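Local atomic coordinates of SYE1 (Shewanella oneidensis, PDB entry 4AWT), a protein that binds flavin mononucleotide and, as a member of the Old Yellow Enzyme family, probably reduces carbon-carbon double bonds with electrons from NADH or NADPH. Residues A51-S56 and A96-L101; M40-Y45 and R84-A89. The protein carries 1 engineered substitution. All blocks are in the same frame, centred on the assembly; numbering follows the deposited sequence.

Contact 1: residues A51-S56 and A96-L101; sequences AGLIVS and AIFAQL. With FMN (flavin mononucleotide), chain B.
S56 makes two bonds to the neighbouring strand: its N donates to F98 O at 2.8 Å, and its OG accepts from Q100 N at 2.9 Å, 164° at the hydrogen. With chi1 at 80°, OG sits between the backbone N and the carbonyl carbon, where it can stand in for a main-chain acceptor. I54 completes the ladder, its N donating to A96 O and its O accepting from F98 N at 2.9 Å. From the strand, the Q100 side chain extends from an anti chi1 of -173° to the FMN, where its amide matches the flavin with a pair of bonds: OE1 accepts from FMN N3 (2.9 Å) and NE2 donates to FMN O2 (2.8 Å). E179 also binds NE2, which helps fix the amide's rotation. On the L53, V55 and F98 face, L53 CD1 lies obliquely against F98 CD1 at 3.9 Å. Branched I54 and I97, suited to strands, cross on the other face, I54 CG2 meeting I97 CD1 at 3.8 Å, facing helix 77-92. These are adjacent parallel strands of a TIM barrel, joined by a beta-alpha-beta crossover, with the flavin at the barrel's C-terminal end, as usual for this family.

Contact 2: residues M40-Y45 and R84-A89; sequences MMAIYY and RIVTEA
I85 meets A42 first along the second helix: A42 CB lies 3.9 Å from I85 O, so a methyl rests on a main-chain carbonyl that is already engaged with A89 N within its own helix. The I85 side chain, modelled in two conformers, borders the joint at its exposed side. V86 carries most of the packing of its own helix and divides its two methyls between neighbours. CG2 settles on the backbone of helix 40-45, 3.8 Å from A42 CA, and also approaches M41 CB. CG1, anti to the backbone N at a chi1 of 173°, reaches Y45 CD2 at 3.6 Å, striking the ring obliquely. That ring is backed on one face by Y44 CD2, 3.8 Å above its plane, while Y45 OH leads away to bond E57. An alanine at V86 would lack both methyls, which is likely to open a gap beside the Y45 ring and against the A42 backbone. A89 closes the walk, its CB 4.1 Å from A42 CB and near A42 O, the small methyls fitting where the backbones lie close. A42 and V86 bring their CA atoms to 4.1 Å, and the axes to 8.2 Å at a crossing of -26°. Small A42 and A89 suit so close a fit between two neighbouring outer helices of the barrel. The side chains that meet across the joint are apolar, and of the carbonyls they touch, I85 O is bonded within its own helix: shape holds the helices together, while the tyrosine hydroxyl of Y45 finds its partner, E57, outside the joint.

Contact 1 is the deeper of the two, its centre about 9 Å from the centre of the chain, against about 18 Å for contact 2, where buried residues grade into exposed ones. Their segments alternate along the chain, helix, strand, helix, strand, and this helix pair packs on the outside of this strand pair. The layers meet directly: Y45 O lies 3.6 Å from I54 CD1, and V86 CG1 4.2 Å from I97 CD1. In contact 1 the strands are joined through directional backbone bonds, and a side chain there serves the flavin; in contact 2 the helices satisfy their own backbones and join by methyl and ring packing.

Contact 1: residues A51-S56 and A96-L101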
ATOM      1  N   ALA A  51      13.137 -10.075  -4.266  1.00  6.26           N
ATOM      2  CA  ALA A  51      12.454  -9.018  -4.973  1.00  6.12           C
ATOM      3  C   ALA A  51      13.417  -7.866  -5.234  1.00  5.92           C
ATOM      4  O   ALA A  51      14.326  -7.615  -4.462  1.00  7.20           O
ATOM      5  CB  ALA A  51      11.294  -8.519  -4.122  1.00  6.70           C
ATOM      6  N   GLY A  52      13.131  -7.100  -6.269  1.00  6.02           N
ATOM      7  CA  GLY A  52      13.849  -5.852  -6.470  1.00  6.49           C
ATOM      8  C   GLY A  52      13.508  -4.803  -5.409  1.00  6.05           C
ATOM      9  O   GLY A  52      14.358  -4.048  -4.960  1.00  6.98           O
ATOM     10  N   LEU A  53      12.237  -4.751  -5.038  1.00  5.78           N
ATOM     11  CA  LEU A  53      11.726  -3.824  -4.037  1.00  5.65           C
ATOM     12  C   LEU A  53      10.668  -4.549  -3.222  1.00  5.11           C
ATOM     13  O   LEU A  53       9.802  -5.188  -3.789  1.00  5.75           O
ATOM     14  CB  LEU A  53      11.075  -2.604  -4.716  1.00  6.18           C
ATOM     15  CG  LEU A  53      10.370  -1.620  -3.804  1.00  6.60           C
ATOM     16  CD1 LEU A  53      11.320  -0.883  -2.892  1.00  8.34           C
ATOM     17  CD2 LEU A  53       9.587  -0.613  -4.674  1.00  7.80           C
ATOM     18  N   ILE A  54      10.733  -4.396  -1.899  1.00  5.18           N
ATOM     19  CA  ILE A  54       9.652  -4.767  -1.008  1.00  5.18           C
ATOM     20  C   ILE A  54       8.939  -3.496  -0.560  1.00  5.02           C
ATOM     21  O   ILE A  54       9.602  -2.543  -0.137  1.00  5.67           O
ATOM     22  CB  ILE A  54      10.165  -5.534   0.210  1.00  5.41           C
ATOM     23  CG1 ILE A  54      10.746  -6.895  -0.231  1.00  5.78           C
ATOM     24  CG2 ILE A  54       9.059  -5.711   1.246  1.00  6.02           C
ATOM     25  CD1 ILE A  54      11.415  -7.655   0.881  1.00  7.00           C
ATOM     26  N   VAL A  55       7.621  -3.511  -0.605  1.00  5.01           N
ATOM     27  CA  VAL A  55       6.802  -2.498   0.041  1.00  5.17           C
ATOM     28  C   VAL A  55       6.127  -3.184   1.207  1.00  5.01           C
ATOM     29  O   VAL A  55       5.479  -4.216   1.029  1.00  5.51           O
ATOM     30  CB  VAL A  55       5.796  -1.853  -0.899  1.00  5.76           C
ATOM     31  CG1 VAL A  55       5.194  -0.632  -0.193  1.00  7.61           C
ATOM     32  CG2 VAL A  55       6.408  -1.445  -2.218  1.00  6.65           C
ATOM     33  N   SER A  56       6.293  -2.648   2.408  1.00  5.16           N
ATOM     34  CA  SER A  56       5.670  -3.247   3.563  1.00  5.24           C
ATOM     35  C   SER A  56       4.157  -3.262   3.415  1.00  5.19           C
ATOM     36  O   SER A  56       3.547  -2.429   2.764  1.00  5.25           O
ATOM     37  CB  SER A  56       6.009  -2.509   4.855  1.00  5.42           C
ATOM     38  OG  SER A  56       5.240  -1.327   5.048  1.00  5.44           O
ATOM     39  N   ALA A  96      15.868  -3.438  -1.187  1.00  8.58           N
ATOM     40  CA  ALA A  96      15.298  -2.152  -0.762  1.00  8.39           C
ATOM     41  C   ALA A  96      13.907  -2.382  -0.215  1.00  6.63           C
ATOM     42  O   ALA A  96      13.172  -3.231  -0.704  1.00  6.96           O
ATOM     43  CB  ALA A  96      15.230  -1.182  -1.933  1.00 10.68           C
ATOM     44  N   ILE A  97      13.539  -1.594   0.806  1.00  6.37           N
ATOM     45  CA  ILE A  97      12.228  -1.748   1.405  1.00  5.77           C
ATOM     46  C   ILE A  97      11.642  -0.374   1.742  1.00  5.66           C
ATOM     47  O   ILE A  97      12.302   0.470   2.361  1.00  6.47           O
ATOM     48  CB  ILE A  97      12.270  -2.675   2.611  1.00  6.47           C
ATOM     49  CG1 ILE A  97      10.861  -2.884   3.188  1.00  6.91           C
ATOM     50  CG2 ILE A  97      13.262  -2.256   3.681  1.00  8.13           C
ATOM     51  CD1 ILE A  97      10.735  -4.009   4.206  1.00  9.44           C
ATOM     52  N   PHE A  98      10.402  -0.176   1.307  1.00  5.46           N
ATOM     53  CA  PHE A  98       9.630   1.030   1.600  1.00  5.29           C
ATOM     54  C   PHE A  98       8.524   0.684   2.580  1.00  5.35           C
ATOM     55  O   PHE A  98       7.963  -0.411   2.518  1.00  6.82           O
ATOM     56  CB  PHE A  98       9.023   1.640   0.342  1.00  5.57           C
ATOM     57  CG  PHE A  98       9.932   2.531  -0.488  1.00  5.68           C
ATOM     58  CD1 PHE A  98      11.289   2.286  -0.649  1.00  6.29           C
ATOM     59  CD2 PHE A  98       9.387   3.639  -1.133  1.00  5.97           C
ATOM     60  CE1 PHE A  98      12.074   3.124  -1.426  1.00  6.84           C
ATOM     61  CE2 PHE A  98      10.177   4.473  -1.912  1.00  6.79           C
ATOM     62  CZ  PHE A  98      11.511   4.216  -2.067  1.00  6.80           C
ATOM     63  N   ALA A  99       8.176   1.621   3.462  1.00  5.10           N
ATOM     64  CA  ALA A  99       7.077   1.461   4.391  1.00  5.09           C
ATOM     65  C   ALA A  99       5.798   2.033   3.795  1.00  4.71           C
ATOM     66  O   ALA A  99       5.791   3.202   3.415  1.00  5.38           O
ATOM     67  CB  ALA A  99       7.341   2.185   5.706  1.00  5.86           C
ATOM     68  N   GLN A 100       4.718   1.259   3.760  1.00  4.99           N
ATOM     69  CA  GLN A 100       3.445   1.777   3.263  1.00  4.76           C
ATOM     70  C   GLN A 100       2.693   2.471   4.396  1.00  4.82           C
ATOM     71  O   GLN A 100       2.142   1.843   5.279  1.00  5.82           O
ATOM     72  CB  GLN A 100       2.565   0.708   2.635  1.00  5.11           C
ATOM     73  CG  GLN A 100       1.359   1.402   2.008  1.00  5.43           C
ATOM     74  CD  GLN A 100       0.308   0.471   1.517  1.00  4.99           C
ATOM     75  OE1 GLN A 100      -0.288  -0.298   2.296  1.00  5.49           O
ATOM     76  NE2 GLN A 100      -0.006   0.549   0.231  1.00  5.21           N
ATOM     77  N   LEU A 101       2.670   3.816   4.358  1.00  5.10           N
ATOM     78  CA  LEU A 101       2.003   4.596   5.399  1.00  4.96           C
ATOM     79  C   LEU A 101       0.502   4.574   5.170  1.00  4.93           C
ATOM     80  O   LEU A 101       0.023   4.946   4.093  1.00  5.37           O
ATOM     81  CB  LEU A 101       2.522   6.021   5.389  1.00  5.35           C
ATOM     82  CG  LEU A 101       4.024   6.190   5.500  1.00  5.75           C
ATOM     83  CD1 LEU A 101       4.368   7.678   5.574  1.00  6.78           C
ATOM     84  CD2 LEU A 101       4.602   5.447   6.692  1.00  6.98           C
TER
HETATM   85  N1  FMN B 500      -2.605  -3.502  -0.694  1.00  5.18           N
HETATM   86  C2  FMN B 500      -2.128  -2.436  -0.063  1.00  5.20           C
HETATM   87  O2  FMN B 500      -1.901  -1.352  -0.663  1.00  5.40           O
HETATM   88  N3  FMN B 500      -1.861  -2.493   1.298  1.00  5.40           N
HETATM   89  C4  FMN B 500      -2.068  -3.632   2.060  1.00  5.30           C
HETATM   90  O4  FMN B 500      -1.701  -3.629   3.264  1.00  6.06           O
HETATM   91  C4A FMN B 500      -2.673  -4.703   1.405  1.00  5.42           C
HETATM   92  N5  FMN B 500      -3.009  -5.859   2.108  1.00  6.04           N
HETATM   93  C5A FMN B 500      -3.208  -7.045   1.352  1.00  5.73           C
HETATM   94  C6  FMN B 500      -3.277  -8.258   1.992  1.00  6.52           C
HETATM   95  C7  FMN B 500      -3.446  -9.469   1.279  1.00  6.70           C
HETATM   96  C7M FMN B 500      -3.387 -10.770   2.042  1.00  8.76           C
HETATM   97  C8  FMN B 500      -3.595  -9.404  -0.074  1.00  6.42           C
HETATM   98  C8M FMN B 500      -3.748 -10.653  -0.918  1.00  8.28           C
HETATM   99  C9  FMN B 500      -3.540  -8.163  -0.740  1.00  6.03           C
HETATM  100  C9A FMN B 500      -3.335  -6.973  -0.039  1.00  5.63           C
HETATM  101  N10 FMN B 500      -3.218  -5.736  -0.707  1.00  5.60           N
HETATM  102  C10 FMN B 500      -2.824  -4.620   0.006  1.00  5.36           C
HETATM  103  C1' FMN B 500      -3.294  -5.699  -2.171  1.00  5.53           C
HETATM  104  C2' FMN B 500      -2.019  -6.213  -2.864  1.00  5.16           C
HETATM  105  O2' FMN B 500      -0.945  -5.308  -2.673  1.00  5.37           O
HETATM  106  C3' FMN B 500      -2.192  -6.362  -4.363  1.00  5.38           C
HETATM  107  O3' FMN B 500      -2.379  -5.110  -5.005  1.00  5.56           O
HETATM  108  C4' FMN B 500      -3.320  -7.316  -4.795  1.00  5.69           C
HETATM  109  O4' FMN B 500      -3.314  -8.516  -4.037  1.00  5.99           O
HETATM  110  C5' FMN B 500      -3.317  -7.581  -6.288  1.00  5.87           C
HETATM  111  O5' FMN B 500      -2.107  -8.237  -6.703  1.00  5.68           O
HETATM  112  P   FMN B 500      -2.104  -9.837  -6.923  1.00  5.71           P
HETATM  113  O1P FMN B 500      -2.290 -10.457  -5.561  1.00  5.88           O
HETATM  114  O2P FMN B 500      -3.245 -10.167  -7.860  1.00  6.22           O
HETATM  115  O3P FMN B 500      -0.738 -10.095  -7.509  1.00  5.95           O

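Contact 2: residues M40-Y45 and R84-A89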
ATOM      1  N   MET A  40       8.900 -12.825  13.507  0.66  6.32           N
ATOM      2  CA  MET A  40       8.373 -13.650  12.398  0.66  6.80           C
ATOM      3  C   MET A  40       8.204 -12.764  11.159  0.66  6.98           C
ATOM      4  O   MET A  40       8.391 -13.226  10.033  0.66  6.76           O
ATOM      5  CB  MET A  40       7.132 -14.422  12.783  0.66  6.31           C
ATOM      6  CG  MET A  40       5.888 -13.536  13.010  0.66  8.22           C
ATOM      7  SD  MET A  40       4.418 -14.497  13.383  0.66  9.72           S
ATOM      8  CE  MET A  40       4.871 -15.071  15.025  0.66 14.91           C
ATOM      9  N   MET A  41       7.867 -11.475  11.390  1.00  7.13           N
ATOM     10  CA  MET A  41       7.743 -10.609  10.228  1.00  6.50           C
ATOM     11  C   MET A  41       9.086 -10.349   9.569  1.00  6.33           C
ATOM     12  O   MET A  41       9.194 -10.314   8.342  1.00  6.30           O
ATOM     13  CB  MET A  41       7.071  -9.303  10.621  1.00  6.38           C
ATOM     14  CG  MET A  41       5.614  -9.485  10.994  1.00  7.11           C
ATOM     15  SD  MET A  41       4.906  -8.038  11.801  1.00  8.49           S
ATOM     16  CE  MET A  41       5.184  -6.754  10.551  1.00  8.95           C
ATOM     17  N   ALA A  42      10.150 -10.116  10.368  1.00  6.49           N
ATOM     18  CA  ALA A  42      11.462  -9.905   9.814  1.00  6.76           C
ATOM     19  C   ALA A  42      11.927 -11.113   8.968  1.00  6.46           C
ATOM     20  O   ALA A  42      12.454 -10.945   7.883  1.00  6.95           O
ATOM     21  CB  ALA A  42      12.447  -9.592  10.920  1.00  7.69           C
ATOM     22  N   ILE A  43      11.706 -12.317   9.510  1.00  7.10           N
ATOM     23  CA  ILE A  43      12.046 -13.520   8.737  0.51  7.22           C
ATOM     24  C   ILE A  43      11.254 -13.564   7.451  1.00  6.28           C
ATOM     25  O   ILE A  43      11.802 -13.835   6.380  1.00  6.50           O
ATOM     26  CB  ILE A  43      11.800 -14.791   9.582  0.51  8.35           C
ATOM     27  CG1 ILE A  43      12.617 -14.803  10.864  0.51 10.03           C
ATOM     28  CG2 ILE A  43      12.086 -16.012   8.708  0.51 10.54           C
ATOM     29  CD1 ILE A  43      12.323 -15.984  11.759  0.51 14.67           C
ATOM     30  N   TYR A  44       9.951 -13.340   7.554  1.00  6.30           N
ATOM     31  CA  TYR A  44       9.041 -13.376   6.403  1.00  6.10           C
ATOM     32  C   TYR A  44       9.496 -12.453   5.283  1.00  5.65           C
ATOM     33  O   TYR A  44       9.561 -12.829   4.121  1.00  5.80           O
ATOM     34  CB  TYR A  44       7.679 -12.998   6.906  1.00  6.72           C
ATOM     35  CG  TYR A  44       6.656 -12.531   5.886  1.00  6.09           C
ATOM     36  CD1 TYR A  44       6.043 -13.407   5.010  1.00  5.83           C
ATOM     37  CD2 TYR A  44       6.316 -11.188   5.837  1.00  6.24           C
ATOM     38  CE1 TYR A  44       5.116 -12.963   4.109  1.00  5.81           C
ATOM     39  CE2 TYR A  44       5.349 -10.725   4.962  1.00  6.38           C
ATOM     40  CZ  TYR A  44       4.740 -11.620   4.098  1.00  5.86           C
ATOM     41  OH  TYR A  44       3.733 -11.240   3.252  1.00  6.26           O
ATOM     42  N   TYR A  45       9.814 -11.178   5.633  1.00  5.67           N
ATOM     43  CA  TYR A  45      10.243 -10.254   4.617  1.00  5.65           C
ATOM     44  C   TYR A  45      11.617 -10.631   4.070  1.00  5.59           C
ATOM     45  O   TYR A  45      11.862 -10.564   2.867  1.00  5.83           O
ATOM     46  CB  TYR A  45      10.228  -8.830   5.130  1.00  5.55           C
ATOM     47  CG  TYR A  45       8.867  -8.194   5.245  1.00  5.35           C
ATOM     48  CD1 TYR A  45       8.182  -7.823   4.081  1.00  5.88           C
ATOM     49  CD2 TYR A  45       8.273  -7.921   6.455  1.00  6.02           C
ATOM     50  CE1 TYR A  45       6.962  -7.202   4.147  1.00  5.87           C
ATOM     51  CE2 TYR A  45       7.041  -7.290   6.529  1.00  6.05           C
ATOM     52  CZ  TYR A  45       6.376  -6.922   5.376  1.00  5.89           C
ATOM     53  OH  TYR A  45       5.191  -6.263   5.423  1.00  6.85           O
ATOM     54  N   ARG A  84      12.669  -1.702  12.606  1.00  6.78           N
ATOM     55  CA  ARG A  84      14.108  -1.714  12.379  1.00  7.07           C
ATOM     56  C   ARG A  84      14.621  -3.136  12.282  1.00  7.57           C
ATOM     57  O   ARG A  84      15.537  -3.406  11.502  1.00  8.38           O
ATOM     58  CB  ARG A  84      14.812  -0.981  13.548  1.00  7.61           C
ATOM     59  CG  ARG A  84      16.343  -0.987  13.418  1.00  8.38           C
ATOM     60  CD  ARG A  84      16.829  -0.177  12.228  1.00 10.76           C
ATOM     61  NE  ARG A  84      18.264  -0.078  12.065  1.00 12.40           N
ATOM     62  CZ  ARG A  84      19.014   0.760  12.763  1.00 14.34           C
ATOM     63  NH1 ARG A  84      18.491   1.562  13.675  1.00 15.35           N
ATOM     64  NH2 ARG A  84      20.329   0.770  12.539  1.00 17.95           N
ATOM     65  N   ILE A  85      14.091  -4.064  13.064  1.00  7.68           N
ATOM     66  CA  ILE A  85      14.607  -5.429  12.911  0.60  8.59           C
ATOM     67  C   ILE A  85      14.242  -5.961  11.534  1.00  7.24           C
ATOM     68  O   ILE A  85      15.046  -6.647  10.908  1.00  8.19           O
ATOM     69  CB  ILE A  85      14.098  -6.298  14.054  0.60  9.16           C
ATOM     70  CG1 ILE A  85      14.555  -5.786  15.421  0.60 10.53           C
ATOM     71  CG2 ILE A  85      14.513  -7.752  13.841  0.60 10.34           C
ATOM     72  CD1 ILE A  85      13.764  -6.467  16.504  0.60 16.88           C
ATOM     73  N   VAL A  86      13.040  -5.645  11.037  1.00  6.83           N
ATOM     74  CA  VAL A  86      12.660  -6.034   9.674  1.00  6.30           C
ATOM     75  C   VAL A  86      13.605  -5.438   8.668  1.00  6.24           C
ATOM     76  O   VAL A  86      14.090  -6.147   7.759  1.00  6.76           O
ATOM     77  CB  VAL A  86      11.208  -5.638   9.396  1.00  6.31           C
ATOM     78  CG1 VAL A  86      10.877  -5.899   7.924  1.00  6.74           C
ATOM     79  CG2 VAL A  86      10.237  -6.336  10.299  1.00  6.85           C
ATOM     80  N   THR A  87      13.837  -4.134   8.704  1.00  6.50           N
ATOM     81  CA  THR A  87      14.659  -3.518   7.685  1.00  6.82           C
ATOM     82  C   THR A  87      16.091  -4.005   7.777  1.00  6.86           C
ATOM     83  O   THR A  87      16.732  -4.157   6.734  1.00  7.85           O
ATOM     84  CB  THR A  87      14.566  -1.981   7.666  1.00  7.14           C
ATOM     85  OG1 THR A  87      15.266  -1.494   8.819  1.00  7.70           O
ATOM     86  CG2 THR A  87      13.161  -1.477   7.595  1.00  7.35           C
ATOM     87  N   GLU A  88      16.612  -4.250   8.976  1.00  7.46           N
ATOM     88  CA  GLU A  88      17.942  -4.834   9.097  1.00  7.87           C
ATOM     89  C   GLU A  88      18.014  -6.189   8.403  1.00  7.86           C
ATOM     90  O   GLU A  88      18.981  -6.504   7.705  1.00  8.61           O
ATOM     91  CB  GLU A  88      18.372  -4.960  10.565  1.00  8.82           C
ATOM     92  CG  GLU A  88      18.703  -3.645  11.210  1.00 10.68           C
ATOM     93  CD  GLU A  88      19.888  -2.943  10.632  1.00 13.35           C
ATOM     94  OE1 GLU A  88      20.916  -3.655  10.391  1.00 16.04           O
ATOM     95  OE2 GLU A  88      19.820  -1.728  10.361  1.00 15.65           O
ATOM     96  N   ALA A  89      16.991  -7.014   8.635  1.00  7.66           N
ATOM     97  CA  ALA A  89      16.999  -8.344   8.042  1.00  7.90           C
ATOM     98  C   ALA A  89      16.950  -8.278   6.524  1.00  7.40           C
ATOM     99  O   ALA A  89      17.670  -8.985   5.812  1.00  8.72           O
ATOM    100  CB  ALA A  89      15.838  -9.146   8.594  1.00  8.61           C
TER